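Pyrethroid hydrolase (Sphingobium faniae, PDB 5Y5R) hydrolyses the ester bond of pyrethroid insecticides such as cypermethrin and permethrin, releasing a cyclopropanecarboxylic acid and an alcohol. Local coordinates at residues A[3-8]-A[30-35]; A[87-92]-A[184-189]; A[140-145]-A[171-176]; A[196-201]-A[223-228]. All coordinates share one frame; numbering follows the deposited sequence.

How the contacts relate
All four contacts are partly buried, with the larger buried share in contacts 1 and 4. These two belong to the same six-stranded parallel sheet and close its outer strands, 32-34 and 222-226, onto their inner neighbours; their centres are about 21 Å apart. Both combine a ladder of backbone bonds and aliphatic packing with one carboxylate bond, Asp5 to His34 in contact 1 and Glu198 to Ser225 in contact 4. Contact 2 is peripheral: the end of helix 80-90 meets a loop through a single glutamine bond and proline packing. Contact 3, about 28 Å from contact 1 between centres, belongs to a small antiparallel sheet beside the bound pyrethroid, and relies mostly on backbone bonds and a bridging water.

Contact 1: residues A[3-8]-A[30-35]; sequences VTDIIL and GYRVHA
Val3 lays its CG1 methyl 3.8 Å from CE1 of Tyr31, while its carbonyl O lies at the edge of that ring. From Thr4 onward the strands run parallel, 22° apart: Thr4 O accepts the N-H of Arg32, and Ile6 N returns a bond to Arg32 O. Asp5 turns its carboxylate to His34, whose NE2 donates to OD2 at 2.8 Å. The bond uses the anti lone pair of OD2, and carboxylate and imidazole are nearly coplanar, 11° apart, which should restrain ring rotation; Arg32 NE adds a long salt bridge to the same oxygen. Ile6 points to the other face of the sheet, and its carbonyl O accepts His34 N. With CG1 anti to its carbonyl carbon (chi1 -64°), CD1 sits over one face of the Tyr31 ring, 4.0 Å from its centroid, a CH-pi contact suited to its apolar ethyl end. The phenol OH is held by Asp249. Ile7 sets CG1 against His34 CD2 and packs on helix 59-67. Leu8 N closes the ladder on His34 O at 2.9 Å, and its CD1 approaches Val33 CG1. Strand 3-9, helix 23-28 and strand 32-34 make a beta-alpha-beta crossover, the repeating element of the alpha/beta-hydrolase sheet.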
loop_
_atom_site.group_PDB
_atom_site.type_symbol
_atom_site.label_atom_id
_atom_site.label_comp_id
_atom_site.label_asym_id
_atom_site.label_seq_id
_atom_site.Cartn_x
_atom_site.Cartn_y
_atom_site.Cartn_z
ATOM N N VAL A 3 17.820 9.763 -6.352
ATOM C CA VAL A 3 16.996 8.884 -5.526
ATOM C C VAL A 3 17.914 7.981 -4.717
ATOM O O VAL A 3 18.635 7.150 -5.288
ATOM C CB VAL A 3 16.040 8.044 -6.375
ATOM C CG1 VAL A 3 15.334 7.045 -5.477
ATOM C CG2 VAL A 3 15.065 8.945 -7.110
ATOM N N THR A 4 17.810 8.091 -3.384
ATOM C CA THR A 4 18.655 7.428 -2.392
ATOM C C THR A 4 17.928 6.402 -1.549
ATOM O O THR A 4 18.554 5.458 -1.048
ATOM C CB THR A 4 19.239 8.482 -1.439
ATOM O OG1 THR A 4 19.842 9.539 -2.200
ATOM C CG2 THR A 4 20.277 7.877 -0.488
ATOM N N ASP A 5 16.628 6.587 -1.359
ATOM C CA ASP A 5 15.851 5.788 -0.437
ATOM C C ASP A 5 14.597 5.299 -1.134
ATOM O O ASP A 5 14.002 6.027 -1.936
ATOM C CB ASP A 5 15.472 6.611 0.765
ATOM C CG ASP A 5 16.676 7.030 1.584
ATOM O OD1 ASP A 5 17.485 7.860 1.078
ATOM O OD2 ASP A 5 16.794 6.546 2.731
ATOM N N ILE A 6 14.198 4.071 -0.820
ATOM C CA ILE A 6 12.912 3.517 -1.230
ATOM C C ILE A 6 12.183 3.124 0.042
ATOM O O ILE A 6 12.751 2.424 0.893
ATOM C CB ILE A 6 13.069 2.303 -2.170
ATOM C CG1 ILE A 6 13.725 2.702 -3.484
ATOM C CG2 ILE A 6 11.731 1.651 -2.487
ATOM C CD1 ILE A 6 13.955 1.520 -4.411
ATOM N N ILE A 7 10.928 3.560 0.170
ATOM C CA ILE A 7 10.132 3.306 1.370
ATOM C C ILE A 7 8.932 2.455 0.951
ATOM O O ILE A 7 8.158 2.869 0.078
ATOM C CB ILE A 7 9.695 4.615 2.048
ATOM C CG1 ILE A 7 10.912 5.487 2.401
ATOM C CG2 ILE A 7 8.771 4.331 3.276
ATOM C CD1 ILE A 7 10.580 6.880 2.862
ATOM N N LEU A 8 8.854 1.229 1.483
ATOM C CA LEU A 8 7.772 0.281 1.200
ATOM C C LEU A 8 6.789 0.316 2.358
ATOM O O LEU A 8 7.169 0.010 3.505
ATOM C CB LEU A 8 8.274 -1.155 1.036
ATOM C CG LEU A 8 9.577 -1.353 0.247
ATOM C CD1 LEU A 8 10.014 -2.788 0.236
ATOM C CD2 LEU A 8 9.398 -0.755 -1.160
ATOM N N GLY A 30 21.596 -0.857 -4.889
ATOM C CA GLY A 30 22.244 0.325 -4.391
ATOM C C GLY A 30 21.326 1.288 -3.702
ATOM O O GLY A 30 21.679 2.464 -3.555
ATOM N N TYR A 31 20.189 0.820 -3.192
ATOM C CA TYR A 31 19.254 1.708 -2.530
ATOM C C TYR A 31 19.226 1.419 -1.041
ATOM O O TYR A 31 19.394 0.280 -0.595
ATOM C CB TYR A 31 17.846 1.554 -3.099
ATOM C CG TYR A 31 17.702 2.083 -4.489
ATOM C CD1 TYR A 31 17.585 3.439 -4.697
ATOM C CD2 TYR A 31 17.688 1.241 -5.593
ATOM C CE1 TYR A 31 17.447 3.955 -5.962
ATOM C CE2 TYR A 31 17.557 1.752 -6.882
ATOM C CZ TYR A 31 17.437 3.116 -7.047
ATOM O OH TYR A 31 17.306 3.686 -8.283
ATOM N N ARG A 32 19.032 2.474 -0.276
ATOM C CA ARG A 32 18.672 2.314 1.113
ATOM C C ARG A 32 17.176 2.052 1.177
ATOM O O ARG A 32 16.390 2.768 0.553
ATOM C CB ARG A 32 19.059 3.550 1.914
ATOM C CG ARG A 32 18.745 3.374 3.373
ATOM C CD ARG A 32 19.777 4.005 4.227
ATOM N NE ARG A 32 19.179 4.897 5.214
ATOM C CZ ARG A 32 19.869 5.491 6.178
ATOM N NH1 ARG A 32 21.168 5.272 6.288
ATOM N NH2 ARG A 32 19.268 6.304 7.028
ATOM N N VAL A 33 16.781 1.013 1.889
ATOM C CA VAL A 33 15.407 0.535 1.821
ATOM C C VAL A 33 14.805 0.547 3.220
ATOM O O VAL A 33 15.456 0.153 4.193
ATOM C CB VAL A 33 15.344 -0.863 1.180
ATOM C CG1 VAL A 33 13.911 -1.323 1.048
ATOM C CG2 VAL A 33 16.022 -0.821 -0.187
ATOM N N HIS A 34 13.567 1.029 3.316
ATOM C CA HIS A 34 12.834 1.141 4.565
ATOM C C HIS A 34 11.502 0.408 4.413
ATOM O O HIS A 34 10.938 0.355 3.310
ATOM C CB HIS A 34 12.599 2.617 4.919
ATOM C CG HIS A 34 13.832 3.475 4.905
ATOM N ND1 HIS A 34 14.587 3.722 6.036
ATOM C CD2 HIS A 34 14.445 4.144 3.897
ATOM C CE1 HIS A 34 15.600 4.512 5.725
ATOM N NE2 HIS A 34 15.542 4.778 4.433
ATOM N N ALA A 35 11.083 -0.300 5.465
ATOM C CA ALA A 35 9.754 -0.916 5.517
ATOM C C ALA A 35 9.173 -0.734 6.919
ATOM O O ALA A 35 9.087 -1.680 7.701
ATOM C CB ALA A 35 9.825 -2.393 5.108
#

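Contact 2: residues A[87-92]-A[184-189]; sequences LAQHHP and PMEGRA
The C-terminal end of helix 80-90 meets an irregular loop that leads toward strand 194-199, at the periphery of the alpha/beta-hydrolase fold. Gln89 carries the junction. Its CG stands anti to the backbone N (chi1 169°) and the chain then bends at chi2 (58°), folding the amide against residues 184-186. Gln89 OE1 accepts the backbone N-H of Glu186 at 2.8 Å; the N-H...O angle is 162°, but the donor lies above the amide plane, not on a lone pair. On the other branch NE2 rests 3.5 Å from Glu186 CG, and the aliphatic CG touches Pro184 O at 3.3 Å. With an alanine here, the Glu186 N-H would probably lose its acceptor and a gap would be likely to open beside Pro184 and Ala189. The small CB of Ala189 comes close to the Gln89 amide, 3.5 Å from OE1. His90 CE1 meets Pro184 CG at 4.1 Å, and Pro92 CG packs on Arg188 CD at 4.0 Å; these prolines offer rigid apolar surface. A single polar bond thus ties the loop to the last turn of the helix, while van der Waals contacts, largely of the prolines and the aliphatic parts of Gln89 and Arg188, make up the rest.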
loop_
_atom_site.group_PDB
_atom_site.type_symbol
_atom_site.label_atom_id
_atom_site.label_comp_id
_atom_site.label_asym_id
_atom_site.label_seq_id
_atom_site.Cartn_x
_atom_site.Cartn_y
_atom_site.Cartn_z
ATOM N N LEU A 87 1.092 11.403 1.976
ATOM C CA LEU A 87 2.481 11.824 2.157
ATOM C C LEU A 87 2.999 12.628 0.972
ATOM O O LEU A 87 3.702 13.629 1.151
ATOM C CB LEU A 87 3.353 10.596 2.348
ATOM C CG LEU A 87 3.322 9.952 3.733
ATOM C CD1 LEU A 87 3.743 8.485 3.646
ATOM C CD2 LEU A 87 4.234 10.713 4.621
ATOM N N ALA A 88 2.615 12.248 -0.243
ATOM C CA ALA A 88 3.141 12.949 -1.404
ATOM C C ALA A 88 2.752 14.409 -1.336
ATOM O O ALA A 88 3.576 15.295 -1.592
ATOM C CB ALA A 88 2.619 12.303 -2.691
ATOM N N GLN A 89 1.533 14.670 -0.856
ATOM C CA GLN A 89 1.011 16.023 -0.812
ATOM C C GLN A 89 1.738 16.870 0.214
ATOM O O GLN A 89 1.945 18.067 -0.011
ATOM C CB GLN A 89 -0.503 15.979 -0.552
ATOM C CG GLN A 89 -1.169 17.305 -0.207
ATOM C CD GLN A 89 -0.957 18.323 -1.296
ATOM O OE1 GLN A 89 -0.816 17.961 -2.452
ATOM N NE2 GLN A 89 -0.997 19.600 -0.943
ATOM N N HIS A 90 2.136 16.284 1.337
ATOM C CA HIS A 90 2.761 17.075 2.382
ATOM C C HIS A 90 4.279 17.072 2.307
ATOM O O HIS A 90 4.912 17.967 2.876
ATOM C CB HIS A 90 2.302 16.610 3.766
ATOM C CG HIS A 90 0.831 16.804 4.006
ATOM N ND1 HIS A 90 -0.132 15.986 3.460
ATOM C CD2 HIS A 90 0.162 17.770 4.679
ATOM C CE1 HIS A 90 -1.334 16.424 3.804
ATOM N NE2 HIS A 90 -1.182 17.503 4.552
ATOM N N HIS A 91 4.875 16.134 1.564
ATOM C CA HIS A 91 6.325 16.113 1.367
ATOM C C HIS A 91 6.674 16.000 -0.119
ATOM O O HIS A 91 7.516 15.191 -0.506
ATOM C CB HIS A 91 6.923 14.948 2.141
ATOM C CG HIS A 91 6.536 14.927 3.583
ATOM N ND1 HIS A 91 7.185 15.675 4.540
ATOM C CD2 HIS A 91 5.576 14.229 4.237
ATOM C CE1 HIS A 91 6.629 15.457 5.720
ATOM N NE2 HIS A 91 5.651 14.581 5.564
ATOM N N PRO A 92 6.056 16.815 -0.982
ATOM C CA PRO A 92 6.301 16.654 -2.415
ATOM C C PRO A 92 7.731 16.935 -2.775
ATOM O O PRO A 92 8.187 16.481 -3.827
ATOM C CB PRO A 92 5.357 17.679 -3.052
ATOM C CG PRO A 92 5.293 18.741 -2.066
ATOM C CD PRO A 92 5.258 18.032 -0.734
ATOM N N PRO A 184 -5.700 14.363 -0.496
ATOM C CA PRO A 184 -5.478 15.807 -0.600
ATOM C C PRO A 184 -4.481 16.224 -1.675
ATOM O O PRO A 184 -4.111 17.401 -1.715
ATOM C CB PRO A 184 -4.936 16.143 0.788
ATOM C CG PRO A 184 -4.096 14.933 1.114
ATOM C CD PRO A 184 -4.794 13.743 0.475
HETATM N N MSE A 185 -4.033 15.314 -2.528
HETATM C CA MSE A 185 -3.027 15.686 -3.517
HETATM C C MSE A 185 -3.492 16.813 -4.410
HETATM O O MSE A 185 -4.551 16.725 -5.036
HETATM C CB MSE A 185 -2.649 14.491 -4.371
HETATM C CG MSE A 185 -1.638 13.606 -3.719
HETATM SE SE MSE A 185 -1.461 12.030 -4.766
HETATM C CE MSE A 185 -0.486 12.884 -6.235
ATOM N N GLU A 186 -2.696 17.881 -4.462
ATOM C CA GLU A 186 -2.992 18.997 -5.338
ATOM C C GLU A 186 -1.694 19.572 -5.882
ATOM O O GLU A 186 -0.617 19.393 -5.297
ATOM C CB GLU A 186 -3.759 20.091 -4.601
ATOM C CG GLU A 186 -2.940 20.784 -3.554
ATOM C CD GLU A 186 -3.742 21.778 -2.746
ATOM O OE1 GLU A 186 -4.976 21.610 -2.613
ATOM O OE2 GLU A 186 -3.129 22.741 -2.243
ATOM N N GLY A 187 -1.819 20.295 -7.005
ATOM C CA GLY A 187 -0.705 21.079 -7.486
ATOM C C GLY A 187 0.577 20.304 -7.701
ATOM O O GLY A 187 0.694 19.467 -8.599
ATOM N N ARG A 188 1.549 20.600 -6.848
ATOM C CA ARG A 188 2.895 20.088 -7.048
ATOM C C ARG A 188 2.932 18.567 -6.963
ATOM O O ARG A 188 3.588 17.911 -7.783
ATOM C CB ARG A 188 3.781 20.718 -5.970
ATOM C CG ARG A 188 5.236 20.904 -6.267
ATOM C CD ARG A 188 5.881 21.395 -4.988
ATOM N NE ARG A 188 7.311 21.125 -4.957
ATOM C CZ ARG A 188 8.147 21.691 -4.092
ATOM N NH1 ARG A 188 7.684 22.556 -3.194
ATOM N NH2 ARG A 188 9.441 21.394 -4.131
ATOM N N ALA A 189 2.147 17.986 -6.048
ATOM C CA ALA A 189 2.126 16.537 -5.870
ATOM C C ALA A 189 1.674 15.788 -7.117
ATOM O O ALA A 189 2.106 14.650 -7.343
ATOM C CB ALA A 189 1.220 16.175 -4.694
#

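Contact 3: residues A[140-145]-A[171-176]; sequences GLQADF and IQTQST
A short antiparallel pairing joins strands 140-143 and 174-175 in the small three-stranded sheet, which lies in the insertion between main-sheet strands 95-101 and 194-199, where alpha/beta-hydrolases commonly carry their cap. Leu141 and Gln174 form its hydrogen-bonded pair: Leu141 N donates to Gln174 O and Gln174 N to Leu141 O, each at 3.0 Å and in the plane of the accepting carbonyl. Gly140 faces Ser175 in the adjacent non-hydrogen-bonded pair. Glycine suits this place because a CB would run into Thr173 CG2. Thr176 sets its methyl against Leu141, CG2 lying 4.0 Å from Leu141 CG, while its hydroxyl bonds to Gly138 O. Farther along the strands diverge, and a water spans the opening, accepting from Ala143 N and donating to Gln172 O, both at 2.9 Å. Beyond it the amide of Gln172 lies nearly parallel to the Phe145 ring, the planes 12° apart, with OE1 3.8 Å from CE2. The Gln174 chain bends at chi2 (80°), and NE2 reaches Ser175 O on a lone pair; OE1 takes the N-H of Leu13. Strand 132-135 flanks the other edge of 140-143, helix 148-155 packs on Ala143 and Phe145, and Ala143 lines the ligand pocket.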
loop_
_atom_site.group_PDB
_atom_site.type_symbol
_atom_site.label_atom_id
_atom_site.label_comp_id
_atom_site.label_asym_id
_atom_site.label_seq_id
_atom_site.Cartn_x
_atom_site.Cartn_y
_atom_site.Cartn_z
ATOM N N GLY A 140 -12.515 0.044 14.325
ATOM C CA GLY A 140 -11.564 -1.003 14.028
ATOM C C GLY A 140 -12.128 -2.072 13.110
ATOM O O GLY A 140 -13.338 -2.298 13.029
ATOM N N LEU A 141 -11.207 -2.745 12.425
ATOM C CA LEU A 141 -11.519 -3.857 11.548
ATOM C C LEU A 141 -10.635 -5.015 11.955
ATOM O O LEU A 141 -9.457 -4.823 12.269
ATOM C CB LEU A 141 -11.277 -3.535 10.073
ATOM C CG LEU A 141 -12.036 -2.411 9.377
ATOM C CD1 LEU A 141 -11.503 -2.296 7.962
ATOM C CD2 LEU A 141 -13.496 -2.663 9.349
ATOM N N GLN A 142 -11.200 -6.210 11.927
ATOM C CA GLN A 142 -10.526 -7.414 12.379
ATOM C C GLN A 142 -10.937 -8.572 11.496
ATOM O O GLN A 142 -12.120 -8.703 11.175
ATOM C CB GLN A 142 -10.911 -7.716 13.825
ATOM C CG GLN A 142 -10.493 -9.105 14.272
ATOM C CD GLN A 142 -10.595 -9.318 15.772
ATOM O OE1 GLN A 142 -10.796 -8.376 16.542
ATOM N NE2 GLN A 142 -10.476 -10.563 16.184
ATOM N N ALA A 143 -9.987 -9.449 11.171
ATOM C CA ALA A 143 -10.295 -10.594 10.314
ATOM C C ALA A 143 -11.247 -11.575 10.995
ATOM O O ALA A 143 -11.335 -11.669 12.228
ATOM C CB ALA A 143 -9.018 -11.320 9.889
ATOM N N ASP A 144 -12.011 -12.275 10.180
ATOM C CA ASP A 144 -12.917 -13.296 10.683
ATOM C C ASP A 144 -12.163 -14.603 10.948
ATOM O O ASP A 144 -12.030 -15.451 10.064
ATOM C CB ASP A 144 -14.046 -13.484 9.686
ATOM C CG ASP A 144 -15.011 -14.537 10.094
ATOM O OD1 ASP A 144 -14.894 -15.066 11.228
ATOM O OD2 ASP A 144 -15.911 -14.824 9.267
ATOM N N PHE A 145 -11.748 -14.839 12.203
ATOM C CA PHE A 145 -10.947 -16.040 12.428
ATOM C C PHE A 145 -11.762 -17.317 12.468
ATOM O O PHE A 145 -11.174 -18.399 12.528
ATOM C CB PHE A 145 -10.104 -15.887 13.694
ATOM C CG PHE A 145 -9.057 -14.842 13.543
ATOM C CD1 PHE A 145 -8.050 -14.997 12.597
ATOM C CD2 PHE A 145 -9.145 -13.655 14.223
ATOM C CE1 PHE A 145 -7.078 -13.997 12.417
ATOM C CE2 PHE A 145 -8.198 -12.649 14.036
ATOM C CZ PHE A 145 -7.164 -12.824 13.128
ATOM N N ILE A 171 -0.908 -7.584 12.266
ATOM C CA ILE A 171 -1.487 -7.104 13.521
ATOM C C ILE A 171 -2.915 -7.643 13.633
ATOM O O ILE A 171 -3.451 -8.258 12.710
ATOM C CB ILE A 171 -1.459 -5.560 13.657
ATOM C CG1 ILE A 171 -2.099 -4.901 12.447
ATOM C CG2 ILE A 171 -0.065 -5.008 13.862
ATOM C CD1 ILE A 171 -2.389 -3.433 12.660
ATOM N N GLN A 172 -3.521 -7.423 14.800
ATOM C CA GLN A 172 -4.843 -7.967 15.097
ATOM C C GLN A 172 -5.979 -7.028 14.725
ATOM O O GLN A 172 -7.063 -7.514 14.375
ATOM C CB GLN A 172 -4.965 -8.296 16.597
ATOM C CG GLN A 172 -4.178 -9.527 17.021
ATOM C CD GLN A 172 -4.521 -10.770 16.203
ATOM O OE1 GLN A 172 -5.563 -11.405 16.433
ATOM N NE2 GLN A 172 -3.672 -11.112 15.242
ATOM N N THR A 173 -5.794 -5.712 14.897
ATOM C CA THR A 173 -6.845 -4.721 14.683
ATOM C C THR A 173 -6.337 -3.485 13.939
ATOM O O THR A 173 -5.369 -2.844 14.361
ATOM C CB THR A 173 -7.495 -4.292 16.018
ATOM O OG1 THR A 173 -7.989 -5.443 16.712
ATOM C CG2 THR A 173 -8.682 -3.398 15.746
ATOM N N GLN A 174 -7.057 -3.114 12.882
ATOM C CA GLN A 174 -6.699 -2.043 11.964
ATOM C C GLN A 174 -7.572 -0.813 12.186
ATOM O O GLN A 174 -8.791 -0.945 12.325
ATOM C CB GLN A 174 -6.894 -2.519 10.527
ATOM C CG GLN A 174 -6.924 -1.358 9.573
ATOM C CD GLN A 174 -5.524 -0.876 9.257
ATOM O OE1 GLN A 174 -4.586 -1.678 9.149
ATOM N NE2 GLN A 174 -5.355 0.429 9.206
ATOM N N SER A 175 -6.979 0.383 12.118
ATOM C CA SER A 175 -7.740 1.627 12.254
ATOM C C SER A 175 -8.516 1.956 10.977
ATOM O O SER A 175 -8.049 1.721 9.866
ATOM C CB SER A 175 -6.818 2.795 12.583
ATOM O OG SER A 175 -7.524 4.027 12.483
ATOM N N THR A 176 -9.726 2.481 11.136
ATOM C CA THR A 176 -10.513 2.834 9.956
ATOM C C THR A 176 -10.149 4.211 9.408
ATOM O O THR A 176 -10.703 4.625 8.378
ATOM C CB THR A 176 -12.003 2.739 10.285
ATOM O OG1 THR A 176 -12.300 3.663 11.335
ATOM C CG2 THR A 176 -12.398 1.313 10.686
HETATM O O HOH W 1 -7.262 -9.484 12.209
#

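Contact 4: residues A[196-201]-A[223-228]; sequences YIEALD and VVSLPA
Val223 opens the pairing by setting its CG2 methyl 3.7 Å from Glu198 CG, on the same face of the parallel sheet. Val224 follows on the other face. Val224 N donates to Tyr196 O. Val224 O receives the N-H of Glu198. Val224 CG2 lies side by side with Ile197 CG1 at 3.7 Å, the two branched side chains packing against each other on that face of the sheet. Ser225, back on the Glu198 face, donates its hydroxyl OG to Glu198 OE1 at 2.6 Å, reaching the oxygen from above the carboxylate plane. With Glu198 CG anti to the carbonyl carbon (chi1 -45°) and the chain extended, the carboxylate is carried over to the neighbouring strand; OE2 has a salt bridge with Arg211 of helix 207-216. A leucine in place of Glu198 would probably leave the Ser225 hydroxyl and the Arg211 charge without their mate. Leu226 turns to the Ile197 side, CG 3.5 Å from Ile197 CG2, and its backbone N meets Glu198 O at 2.9 Å. Leu226 O takes the N-H of Leu200 at 2.8 Å, nearly straight (173°). Pro227 centres an inverse gamma turn that ends the strand, its carbonyl joined by a water to Asp201 OD2. Ala228 O then receives Asp201 N at 3.0 Å. These last bonds tie together the two strand ends leading to Asp202 and His230, probably the acid and base of the charge relay, and so probably hold those two residues at a set spacing.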
loop_
_atom_site.group_PDB
_atom_site.type_symbol
_atom_site.label_atom_id
_atom_site.label_comp_id
_atom_site.label_asym_id
_atom_site.label_seq_id
_atom_site.Cartn_x
_atom_site.Cartn_y
_atom_site.Cartn_z
ATOM N N TYR A 196 1.493 2.327 -11.386
ATOM C CA TYR A 196 0.612 1.303 -10.846
ATOM C C TYR A 196 1.128 -0.070 -11.265
ATOM O O TYR A 196 1.248 -0.355 -12.456
ATOM C CB TYR A 196 -0.831 1.482 -11.332
ATOM C CG TYR A 196 -1.852 0.821 -10.418
ATOM C CD1 TYR A 196 -2.131 -0.531 -10.506
ATOM C CD2 TYR A 196 -2.501 1.557 -9.445
ATOM C CE1 TYR A 196 -3.065 -1.125 -9.649
ATOM C CE2 TYR A 196 -3.420 0.975 -8.593
ATOM C CZ TYR A 196 -3.697 -0.353 -8.691
ATOM O OH TYR A 196 -4.610 -0.891 -7.811
ATOM N N ILE A 197 1.411 -0.923 -10.291
ATOM C CA ILE A 197 1.754 -2.320 -10.548
ATOM C C ILE A 197 0.513 -3.134 -10.246
ATOM O O ILE A 197 0.139 -3.274 -9.076
ATOM C CB ILE A 197 2.944 -2.798 -9.698
ATOM C CG1 ILE A 197 4.156 -1.892 -9.902
ATOM C CG2 ILE A 197 3.279 -4.257 -10.032
ATOM C CD1 ILE A 197 5.421 -2.400 -9.234
ATOM N N GLU A 198 -0.139 -3.637 -11.302
ATOM C CA GLU A 198 -1.326 -4.456 -11.159
ATOM C C GLU A 198 -0.909 -5.867 -10.800
ATOM O O GLU A 198 0.094 -6.382 -11.304
ATOM C CB GLU A 198 -2.145 -4.544 -12.464
ATOM C CG GLU A 198 -2.397 -3.291 -13.240
ATOM C CD GLU A 198 -3.061 -3.591 -14.608
ATOM O OE1 GLU A 198 -2.649 -4.548 -15.301
ATOM O OE2 GLU A 198 -3.996 -2.880 -14.987
ATOM N N ALA A 199 -1.720 -6.504 -9.972
ATOM C CA ALA A 199 -1.661 -7.938 -9.693
ATOM C C ALA A 199 -2.836 -8.564 -10.441
ATOM O O ALA A 199 -3.990 -8.370 -10.042
ATOM C CB ALA A 199 -1.733 -8.194 -8.191
ATOM N N LEU A 200 -2.548 -9.238 -11.571
ATOM C CA LEU A 200 -3.603 -9.664 -12.493
ATOM C C LEU A 200 -4.624 -10.614 -11.860
ATOM O O LEU A 200 -5.806 -10.589 -12.239
ATOM C CB LEU A 200 -2.989 -10.308 -13.722
ATOM C CG LEU A 200 -2.168 -9.296 -14.525
ATOM C CD1 LEU A 200 -1.361 -9.969 -15.643
ATOM C CD2 LEU A 200 -3.105 -8.246 -15.094
ATOM N N ASP A 201 -4.207 -11.479 -10.932
ATOM C CA ASP A 201 -5.120 -12.483 -10.393
ATOM C C ASP A 201 -5.590 -12.150 -8.980
ATOM O O ASP A 201 -5.955 -13.052 -8.228
ATOM C CB ASP A 201 -4.504 -13.882 -10.433
ATOM C CG ASP A 201 -4.088 -14.300 -11.845
ATOM O OD1 ASP A 201 -4.487 -13.606 -12.806
ATOM O OD2 ASP A 201 -3.395 -15.341 -12.009
ATOM N N VAL A 223 1.940 1.925 -15.962
ATOM C CA VAL A 223 1.402 0.652 -15.492
ATOM C C VAL A 223 2.325 -0.491 -15.898
ATOM O O VAL A 223 2.783 -0.554 -17.038
ATOM C CB VAL A 223 -0.028 0.424 -16.030
ATOM C CG1 VAL A 223 -0.017 0.393 -17.533
ATOM C CG2 VAL A 223 -0.621 -0.860 -15.453
ATOM N N VAL A 224 2.628 -1.378 -14.955
ATOM C CA VAL A 224 3.189 -2.684 -15.266
ATOM C C VAL A 224 2.306 -3.744 -14.621
ATOM O O VAL A 224 1.684 -3.527 -13.574
ATOM C CB VAL A 224 4.681 -2.828 -14.864
ATOM C CG1 VAL A 224 5.464 -1.622 -15.321
ATOM C CG2 VAL A 224 4.830 -2.960 -13.390
ATOM N N SER A 225 2.192 -4.872 -15.294
ATOM C CA SER A 225 1.290 -5.939 -14.879
ATOM C C SER A 225 2.101 -7.130 -14.404
ATOM O O SER A 225 3.051 -7.537 -15.077
ATOM C CB SER A 225 0.395 -6.368 -16.044
ATOM O OG SER A 225 -0.403 -5.293 -16.478
ATOM N N LEU A 226 1.723 -7.687 -13.248
ATOM C CA LEU A 226 2.339 -8.885 -12.711
ATOM C C LEU A 226 1.303 -9.995 -12.661
ATOM O O LEU A 226 0.137 -9.721 -12.348
ATOM C CB LEU A 226 2.861 -8.643 -11.297
ATOM C CG LEU A 226 3.926 -7.602 -11.019
ATOM C CD1 LEU A 226 4.240 -7.682 -9.518
ATOM C CD2 LEU A 226 5.171 -7.826 -11.873
ATOM N N PRO A 227 1.695 -11.308 -12.984
ATOM C CA PRO A 227 0.749 -12.439 -12.931
ATOM C C PRO A 227 0.604 -13.043 -11.530
ATOM O O PRO A 227 0.837 -14.232 -11.318
ATOM C CB PRO A 227 1.384 -13.425 -13.913
ATOM C CG PRO A 227 2.874 -13.168 -13.760
ATOM C CD PRO A 227 3.045 -11.725 -13.402
ATOM N N ALA A 228 0.176 -12.223 -10.564
ATOM C CA ALA A 228 0.146 -12.600 -9.150
ATOM C C ALA A 228 -1.217 -12.301 -8.516
ATOM O O ALA A 228 -1.973 -11.462 -9.001
ATOM C CB ALA A 228 1.220 -11.853 -8.378
HETATM O O HOH W 2 -1.491 -15.967 -10.437
#